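Local coordinates for protein putative agmatine deiminase (Streptococcus mutans, PDB 2EWO) that probably hydrolyses agmatine to N-carbamoylputrescine and ammonia, as a putative agmatine deiminase of the peptidyl-arginine deiminase family, at residues D224-I238 against E302-V314. Residues are numbered along the deposited sequence; the frame is centred on the assembly and turned at random.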
loop_
_atom_site.group_PDB
_atom_site.type_symbol
_atom_site.label_atom_id
_atom_site.label_comp_id
_atom_site.label_asym_id
_atom_site.label_seq_id
_atom_site.Cartn_x
_atom_site.Cartn_y
_atom_site.Cartn_z
ATOM N N ASP A 224 -14.686 -14.883 -26.702
ATOM C CA ASP A 224 -14.905 -15.861 -25.641
ATOM C C ASP A 224 -16.274 -15.672 -24.998
ATOM O O ASP A 224 -16.508 -16.089 -23.866
ATOM C CB ASP A 224 -13.783 -15.768 -24.585
ATOM C CG ASP A 224 -13.979 -14.625 -23.605
ATOM O OD1 ASP A 224 -14.700 -13.669 -23.942
ATOM O OD2 ASP A 224 -13.398 -14.676 -22.498
ATOM N N ASP A 225 -17.175 -15.040 -25.738
ATOM C CA ASP A 225 -18.529 -14.805 -25.260
ATOM C C ASP A 225 -19.530 -15.384 -26.266
ATOM O O ASP A 225 -20.634 -15.802 -25.908
ATOM C CB ASP A 225 -18.776 -13.296 -25.087
ATOM C CG ASP A 225 -18.441 -12.792 -23.682
ATOM O OD1 ASP A 225 -17.305 -13.021 -23.207
ATOM O OD2 ASP A 225 -19.312 -12.155 -23.047
ATOM N N VAL A 226 -19.122 -15.431 -27.528
ATOM C CA VAL A 226 -19.993 -15.922 -28.580
ATOM C C VAL A 226 -19.730 -17.356 -29.024
ATOM O O VAL A 226 -20.667 -18.093 -29.315
ATOM C CB VAL A 226 -19.903 -15.010 -29.819
ATOM C CG1 VAL A 226 -20.249 -13.575 -29.438
ATOM C CG2 VAL A 226 -18.509 -15.081 -30.407
ATOM N N ALA A 227 -18.466 -17.761 -29.072
ATOM C CA ALA A 227 -18.131 -19.108 -29.530
ATOM C C ALA A 227 -16.751 -19.574 -29.066
ATOM O O ALA A 227 -16.039 -18.837 -28.386
ATOM C CB ALA A 227 -18.198 -19.148 -31.063
ATOM N N CYS A 228 -16.385 -20.797 -29.447
ATOM C CA CYS A 228 -15.087 -21.389 -29.103
ATOM C C CYS A 228 -14.928 -22.767 -29.726
ATOM O O CYS A 228 -15.846 -23.286 -30.363
ATOM C CB CYS A 228 -14.930 -21.532 -27.590
ATOM S SG CYS A 228 -16.032 -22.741 -26.886
ATOM N N PHE A 229 -13.758 -23.362 -29.526
ATOM C CA PHE A 229 -13.456 -24.687 -30.060
ATOM C C PHE A 229 -13.690 -25.775 -29.006
ATOM O O PHE A 229 -12.983 -25.840 -27.997
ATOM C CB PHE A 229 -12.002 -24.731 -30.542
ATOM C CG PHE A 229 -11.824 -24.367 -31.992
ATOM C CD1 PHE A 229 -12.107 -25.292 -32.991
ATOM C CD2 PHE A 229 -11.359 -23.111 -32.359
ATOM C CE1 PHE A 229 -11.925 -24.975 -34.345
ATOM C CE2 PHE A 229 -11.173 -22.781 -33.709
ATOM C CZ PHE A 229 -11.457 -23.717 -34.703
ATOM N N ILE A 230 -14.684 -26.625 -29.235
ATOM C CA ILE A 230 -14.968 -27.700 -28.287
ATOM C C ILE A 230 -14.146 -28.940 -28.600
ATOM O O ILE A 230 -14.061 -29.859 -27.793
ATOM C CB ILE A 230 -16.450 -28.085 -28.299
ATOM C CG1 ILE A 230 -16.955 -28.098 -29.743
ATOM C CG2 ILE A 230 -17.242 -27.137 -27.414
ATOM C CD1 ILE A 230 -18.415 -28.450 -29.869
ATOM N N ARG A 231 -13.526 -28.940 -29.773
ATOM C CA ARG A 231 -12.706 -30.053 -30.225
ATOM C C ARG A 231 -12.136 -29.594 -31.562
ATOM O O ARG A 231 -12.781 -28.828 -32.280
ATOM C CB ARG A 231 -13.580 -31.295 -30.410
ATOM C CG ARG A 231 -12.857 -32.544 -30.884
ATOM C CD ARG A 231 -13.816 -33.721 -30.972
ATOM N NE ARG A 231 -14.537 -33.940 -29.714
ATOM C CZ ARG A 231 -15.723 -33.416 -29.411
ATOM N NH1 ARG A 231 -16.347 -32.631 -30.280
ATOM N NH2 ARG A 231 -16.293 -33.677 -28.235
ATOM N N PRO A 232 -10.922 -30.044 -31.913
ATOM C CA PRO A 232 -10.329 -29.626 -33.191
ATOM C C PRO A 232 -11.243 -29.916 -34.376
ATOM O O PRO A 232 -11.285 -31.030 -34.884
ATOM C CB PRO A 232 -9.005 -30.394 -33.236
ATOM C CG PRO A 232 -9.246 -31.579 -32.332
ATOM C CD PRO A 232 -10.059 -31.005 -31.206
ATOM N N GLY A 233 -11.978 -28.899 -34.807
ATOM C CA GLY A 233 -12.907 -29.077 -35.909
ATOM C C GLY A 233 -14.318 -28.712 -35.466
ATOM O O GLY A 233 -15.033 -27.992 -36.164
ATOM N N GLU A 234 -14.727 -29.207 -34.299
ATOM C CA GLU A 234 -16.055 -28.901 -33.773
ATOM C C GLU A 234 -15.964 -27.679 -32.864
ATOM O O GLU A 234 -14.993 -27.513 -32.122
ATOM C CB GLU A 234 -16.613 -30.092 -33.001
ATOM C CG GLU A 234 -16.791 -31.343 -33.844
ATOM C CD GLU A 234 -17.335 -32.502 -33.034
ATOM O OE1 GLU A 234 -18.433 -32.353 -32.450
ATOM O OE2 GLU A 234 -16.668 -33.562 -32.973
ATOM N N VAL A 235 -16.980 -26.824 -32.922
ATOM C CA VAL A 235 -16.984 -25.599 -32.132
ATOM C C VAL A 235 -18.302 -25.366 -31.419
ATOM O O VAL A 235 -19.248 -26.119 -31.593
ATOM C CB VAL A 235 -16.709 -24.398 -33.041
ATOM C CG1 VAL A 235 -15.442 -24.648 -33.837
ATOM C CG2 VAL A 235 -17.880 -24.175 -33.989
ATOM N N ALA A 236 -18.354 -24.327 -30.601
ATOM C CA ALA A 236 -19.587 -24.008 -29.900
ATOM C C ALA A 236 -20.039 -22.670 -30.434
ATOM O O ALA A 236 -19.302 -22.007 -31.166
ATOM C CB ALA A 236 -19.358 -23.926 -28.400
ATOM N N CYS A 237 -21.252 -22.272 -30.081
ATOM C CA CYS A 237 -21.769 -20.997 -30.536
ATOM C C CYS A 237 -23.161 -20.739 -29.994
ATOM O O CYS A 237 -24.020 -21.618 -30.024
ATOM C CB CYS A 237 -21.794 -20.949 -32.061
ATOM S SG CYS A 237 -22.178 -19.315 -32.703
ATOM N N ILE A 238 -23.380 -19.534 -29.481
ATOM C CA ILE A 238 -24.690 -19.185 -28.956
ATOM C C ILE A 238 -25.669 -19.078 -30.121
ATOM O O ILE A 238 -25.286 -18.674 -31.220
ATOM C CB ILE A 238 -24.672 -17.829 -28.197
ATOM C CG1 ILE A 238 -23.938 -16.772 -29.025
ATOM C CG2 ILE A 238 -24.035 -18.002 -26.826
ATOM C CD1 ILE A 238 -23.895 -15.407 -28.374
ATOM N N GLU A 302 -29.771 -1.897 -14.275
ATOM C CA GLU A 302 -29.275 -1.957 -15.647
ATOM C C GLU A 302 -28.853 -3.383 -15.996
ATOM O O GLU A 302 -28.338 -4.117 -15.149
ATOM C CB GLU A 302 -28.099 -0.991 -15.810
ATOM C CG GLU A 302 -27.015 -1.128 -14.743
ATOM C CD GLU A 302 -26.100 0.091 -14.663
ATOM O OE1 GLU A 302 -26.580 1.186 -14.258
ATOM O OE2 GLU A 302 -24.900 -0.051 -15.006
HETATM N N MSE A 303 -29.089 -3.777 -17.241
HETATM C CA MSE A 303 -28.753 -5.122 -17.690
HETATM C C MSE A 303 -27.257 -5.357 -17.792
HETATM O O MSE A 303 -26.492 -4.446 -18.099
HETATM C CB MSE A 303 -29.400 -5.406 -19.047
HETATM C CG MSE A 303 -30.915 -5.187 -19.066
HETATM SE SE MSE A 303 -31.517 -4.064 -20.588
HETATM C CE MSE A 303 -31.474 -2.277 -19.731
ATOM N N ALA A 304 -26.865 -6.600 -17.533
ATOM C CA ALA A 304 -25.473 -7.031 -17.586
ATOM C C ALA A 304 -25.397 -8.344 -18.364
ATOM O O ALA A 304 -26.247 -9.223 -18.201
ATOM C CB ALA A 304 -24.939 -7.233 -16.173
ATOM N N ILE A 305 -24.382 -8.471 -19.209
ATOM C CA ILE A 305 -24.193 -9.677 -20.011
ATOM C C ILE A 305 -24.230 -10.945 -19.143
ATOM O O ILE A 305 -23.796 -10.933 -17.990
ATOM C CB ILE A 305 -22.831 -9.625 -20.751
ATOM C CG1 ILE A 305 -22.579 -8.206 -21.266
ATOM C CG2 ILE A 305 -22.806 -10.621 -21.910
ATOM C CD1 ILE A 305 -23.708 -7.646 -22.115
ATOM N N ALA A 306 -24.765 -12.029 -19.701
ATOM C CA ALA A 306 -24.842 -13.329 -19.020
ATOM C C ALA A 306 -24.866 -14.406 -20.113
ATOM O O ALA A 306 -25.933 -14.834 -20.551
ATOM C CB ALA A 306 -26.100 -13.412 -18.153
ATOM N N SER A 307 -23.680 -14.830 -20.552
ATOM C CA SER A 307 -23.535 -15.828 -21.612
ATOM C C SER A 307 -23.085 -17.192 -21.068
ATOM O O SER A 307 -22.203 -17.268 -20.212
ATOM C CB SER A 307 -22.528 -15.306 -22.649
ATOM O OG SER A 307 -22.384 -16.177 -23.752
ATOM N N TYR A 308 -23.700 -18.265 -21.566
ATOM C CA TYR A 308 -23.359 -19.621 -21.126
ATOM C C TYR A 308 -22.097 -20.116 -21.845
ATOM O O TYR A 308 -21.513 -21.135 -21.478
ATOM C CB TYR A 308 -24.528 -20.589 -21.397
ATOM C CG TYR A 308 -25.791 -20.305 -20.604
ATOM C CD1 TYR A 308 -25.838 -20.522 -19.226
ATOM C CD2 TYR A 308 -26.928 -19.776 -21.227
ATOM C CE1 TYR A 308 -26.984 -20.215 -18.483
ATOM C CE2 TYR A 308 -28.082 -19.462 -20.496
ATOM C CZ TYR A 308 -28.102 -19.683 -19.122
ATOM O OH TYR A 308 -29.226 -19.356 -18.390
ATOM N N LEU A 309 -21.681 -19.380 -22.869
ATOM C CA LEU A 309 -20.504 -19.740 -23.635
ATOM C C LEU A 309 -19.257 -19.463 -22.796
ATOM O O LEU A 309 -18.143 -19.874 -23.145
ATOM C CB LEU A 309 -20.477 -18.936 -24.934
ATOM C CG LEU A 309 -19.823 -19.589 -26.157
ATOM C CD1 LEU A 309 -18.311 -19.618 -25.999
ATOM C CD2 LEU A 309 -20.384 -20.996 -26.346
ATOM N N ASN A 310 -19.452 -18.768 -21.680
ATOM C CA ASN A 310 -18.366 -18.430 -20.760
ATOM C C ASN A 310 -18.102 -19.588 -19.807
ATOM O O ASN A 310 -18.314 -19.477 -18.602
ATOM C CB ASN A 310 -18.732 -17.169 -19.956
ATOM C CG ASN A 310 -18.283 -15.888 -20.634
ATOM O OD1 ASN A 310 -17.140 -15.446 -20.460
ATOM N ND2 ASN A 310 -19.174 -15.293 -21.424
ATOM N N PHE A 311 -17.651 -20.706 -20.357
ATOM C CA PHE A 311 -17.358 -21.876 -19.538
ATOM C C PHE A 311 -15.872 -22.261 -19.663
ATOM O O PHE A 311 -15.215 -21.994 -20.685
ATOM C CB PHE A 311 -18.296 -23.055 -19.925
ATOM C CG PHE A 311 -18.273 -23.403 -21.396
ATOM C CD1 PHE A 311 -17.309 -24.266 -21.903
ATOM C CD2 PHE A 311 -19.160 -22.798 -22.283
ATOM C CE1 PHE A 311 -17.221 -24.515 -23.264
ATOM C CE2 PHE A 311 -19.076 -23.043 -23.649
ATOM C CZ PHE A 311 -18.103 -23.901 -24.138
ATOM N N LEU A 312 -15.340 -22.866 -18.608
ATOM C CA LEU A 312 -13.946 -23.272 -18.613
ATOM C C LEU A 312 -13.872 -24.764 -18.916
ATOM O O LEU A 312 -14.680 -25.548 -18.416
ATOM C CB LEU A 312 -13.287 -22.955 -17.259
ATOM C CG LEU A 312 -11.746 -22.952 -17.175
ATOM C CD1 LEU A 312 -11.226 -24.356 -17.276
ATOM C CD2 LEU A 312 -11.152 -22.085 -18.288
ATOM N N ILE A 313 -12.908 -25.136 -19.755
ATOM C CA ILE A 313 -12.698 -26.522 -20.157
ATOM C C ILE A 313 -11.497 -27.160 -19.458
ATOM O O ILE A 313 -10.396 -27.178 -20.010
ATOM C CB ILE A 313 -12.459 -26.636 -21.687
ATOM C CG1 ILE A 313 -13.668 -26.097 -22.450
ATOM C CG2 ILE A 313 -12.194 -28.086 -22.072
ATOM C CD1 ILE A 313 -14.981 -26.794 -22.105
ATOM N N VAL A 314 -11.690 -27.670 -18.247
ATOM C CA VAL A 314 -10.587 -28.324 -17.552
ATOM C C VAL A 314 -10.535 -29.747 -18.127
ATOM O O VAL A 314 -11.315 -30.086 -19.027
ATOM C CB VAL A 314 -10.830 -28.381 -16.027
ATOM C CG1 VAL A 314 -11.324 -27.041 -15.546
ATOM C CG2 VAL A 314 -11.822 -29.473 -15.680
#
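Ser307 OG donates a hydrogen bond to Asp225 O at 2.8 Å, lying in the carbonyl plane, and the same hydroxyl oxygen accepts a weak bond from Leu309 N. It therefore ties the type I turn Ser307–Asn310 to the chain just ahead of the antiparallel hairpin formed by strands 227-231 and 234-237. This turn precedes strand 312-314, so the contact joins the three-stranded sheet holding the hairpin to the turn leading into the sheet of 312-314, in what is, by family, the pentein propeller of the guanidine-modifying enzymes. It is buried, its centre about 10 Å from the centre of the chain. The serine's reach comes from chi1 of -177°, which sets OG anti to the backbone N.

Leu309 lies along the backbone of 225-227 and makes its apolar contacts through its two methyls, CD2 meeting Ala236 CB at 3.7 Å and CD1 meeting Cys228 SG at 4.0 Å, so one side chain spans both strands of the hairpin. Ile238 CG2 meets Leu309 CB at 4.1 Å, the two side chains crossing at about a right angle, while Ile238 N bonds to Val226 O within the hairpin. Helix 248-259 packs on Ala227, Cys237 and Ile238.

The Asp225 carboxylate and the Asn310 amide stand almost perpendicular, with planes 88° apart and Asp225 OD1 3.4 Å from Asn310 ND2. Asp215 OD2 lies close to Asp225 OD2.

Farther along the hairpin, Ala236 CB lies at the edge of the Phe311 ring, and Cys228 SG approaches that ring obliquely, 3.6 Å from Phe311 CZ.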